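Local coordinates for 70 kDa protein (Xanthomonas sp., PDB 4B2N), which cleaves rubber as a dioxygenase that carries two covalently bound c-type hemes and works processively along the polymer, at residues A[595-600]-A[611-616]. Residues are numbered along the deposited sequence; the frame is centred on the assembly and turned at random.
Sequences ILYSMW and AYQSPP
Between Met599 and Pro615 the two backbones come nearest, their CA atoms 6.9 Å apart, where the break between helices 593-596 and 599-607 meets the irregular, extended segment 611-616. Tyr597, the first residue to leave helical phi/psi after 593-596, carries most of the contact. With CG anti to its own N, the side chain reaches across the gap and its OH donates to Gln613 O at 2.7 Å. This carbonyl oxygen sits at the ring edge, in the ring plane, while the hydroxyl lies 24° out of the carbonyl plane; the phenol proton is thereby satisfied within a buried contact. Pro615 and Pro616 cover one ring face at two points: Pro616 CD is 3.7 Å from the Tyr597 ring centroid and Pro615 CA 3.9 Å from that centroid. Both lie within 25° of the ring normal, the evidence for two CH-pi contacts on a single face. Gln613 runs the other way along the ring, its amide plane 80° from the ring plane and its OE1 3.6 Å from Tyr597 CD1. Met599, bent at chi2 and chi3, brings its CE to 3.5 Å from Pro615 CG, a purely apolar touch. Ser598 is the N-cap of helix 599-607, its OG accepting from Asp601 N. The contact thus ties the start of that helix to the loop that follows it: Trp242 meets the Tyr597 ring edge-to-face, helix 218-226 packs on Met599 through Ala222 and on Pro615 through Phe226, and Ser223 OG bonds to Pro616 O.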
# COMPACT_ATOMS: atom_id res chain seq x y z
N ILE A 595 -1.66 -16.97 12.52
CA ILE A 595 -1.48 -15.56 12.81
C ILE A 595 0.01 -15.25 13.06
O ILE A 595 0.50 -14.16 12.74
CB ILE A 595 -2.34 -15.13 14.03
CG1 ILE A 595 -3.81 -15.19 13.69
CG2 ILE A 595 -1.94 -13.75 14.52
CD1 ILE A 595 -4.73 -14.92 14.91
N LEU A 596 0.71 -16.21 13.65
CA LEU A 596 2.11 -16.04 13.97
C LEU A 596 3.03 -16.25 12.78
O LEU A 596 4.13 -15.82 12.82
CB LEU A 596 2.53 -16.98 15.09
CG LEU A 596 1.79 -16.76 16.41
CD1 LEU A 596 2.20 -17.86 17.37
CD2 LEU A 596 2.07 -15.38 17.02
N TYR A 597 2.58 -16.90 11.72
CA TYR A 597 3.52 -17.23 10.65
C TYR A 597 4.05 -16.02 9.86
O TYR A 597 3.29 -15.13 9.49
CB TYR A 597 2.92 -18.22 9.69
CG TYR A 597 3.92 -18.81 8.72
CD1 TYR A 597 4.89 -19.75 9.16
CD2 TYR A 597 3.92 -18.42 7.36
CE1 TYR A 597 5.80 -20.29 8.31
CE2 TYR A 597 4.85 -18.95 6.50
CZ TYR A 597 5.80 -19.89 6.97
OH TYR A 597 6.67 -20.44 6.08
N SER A 598 5.35 -16.06 9.54
CA SER A 598 5.96 -15.05 8.68
C SER A 598 6.63 -15.79 7.57
O SER A 598 7.67 -16.45 7.79
CB SER A 598 7.03 -14.31 9.42
OG SER A 598 7.75 -13.47 8.51
N MET A 599 6.08 -15.67 6.36
CA MET A 599 6.73 -16.27 5.19
C MET A 599 8.12 -15.63 5.01
O MET A 599 9.07 -16.31 4.70
CB MET A 599 5.84 -16.06 4.00
CG MET A 599 6.38 -16.68 2.76
SD MET A 599 6.06 -18.42 2.71
CE MET A 599 4.36 -18.35 2.27
N TRP A 600 8.23 -14.30 5.14
CA TRP A 600 9.53 -13.64 4.92
C TRP A 600 10.61 -14.20 5.83
O TRP A 600 11.70 -14.54 5.32
CB TRP A 600 9.49 -12.13 5.16
CG TRP A 600 8.43 -11.36 4.38
CD1 TRP A 600 7.51 -10.47 4.93
CD2 TRP A 600 8.22 -11.30 2.94
NE1 TRP A 600 6.72 -9.92 3.95
CE2 TRP A 600 7.12 -10.36 2.71
CE3 TRP A 600 8.79 -11.91 1.83
CZ2 TRP A 600 6.61 -10.11 1.45
CZ3 TRP A 600 8.33 -11.57 0.55
CH2 TRP A 600 7.24 -10.73 0.36
N ALA A 611 17.26 -23.27 10.10
CA ALA A 611 16.03 -23.99 10.28
C ALA A 611 14.86 -23.07 9.88
O ALA A 611 14.84 -21.90 10.19
CB ALA A 611 15.89 -24.43 11.74
N TYR A 612 13.87 -23.64 9.22
CA TYR A 612 12.75 -22.86 8.74
C TYR A 612 11.52 -23.73 8.86
O TYR A 612 11.62 -24.99 8.79
CB TYR A 612 12.96 -22.40 7.27
CG TYR A 612 12.92 -23.54 6.29
CD1 TYR A 612 14.09 -24.24 5.97
CD2 TYR A 612 11.72 -23.94 5.69
CE1 TYR A 612 14.06 -25.31 5.10
CE2 TYR A 612 11.68 -25.02 4.85
CZ TYR A 612 12.84 -25.68 4.53
OH TYR A 612 12.76 -26.76 3.67
N GLN A 613 10.37 -23.07 8.94
CA GLN A 613 9.02 -23.64 9.14
C GLN A 613 8.23 -23.34 7.82
O GLN A 613 8.25 -22.21 7.29
CB GLN A 613 8.44 -22.91 10.41
CG GLN A 613 7.00 -23.17 10.85
CD GLN A 613 6.33 -22.07 11.74
OE1 GLN A 613 5.07 -22.06 11.95
NE2 GLN A 613 7.15 -21.13 12.26
N SER A 614 7.61 -24.36 7.24
CA SER A 614 6.85 -24.15 6.03
C SER A 614 5.47 -23.59 6.39
O SER A 614 5.04 -23.73 7.55
CB SER A 614 6.68 -25.49 5.36
OG SER A 614 7.94 -25.85 4.82
N PRO A 615 4.77 -22.98 5.42
CA PRO A 615 3.50 -22.34 5.73
C PRO A 615 2.51 -23.34 6.30
O PRO A 615 2.39 -24.51 5.84
CB PRO A 615 3.03 -21.79 4.36
CG PRO A 615 4.30 -21.62 3.57
CD PRO A 615 5.20 -22.75 4.02
N PRO A 616 1.89 -22.98 7.38
CA PRO A 616 0.85 -23.84 7.98
C PRO A 616 -0.36 -23.92 7.00
O PRO A 616 -0.72 -22.89 6.43
CB PRO A 616 0.44 -23.06 9.24
CG PRO A 616 0.83 -21.66 8.95
CD PRO A 616 2.07 -21.71 8.09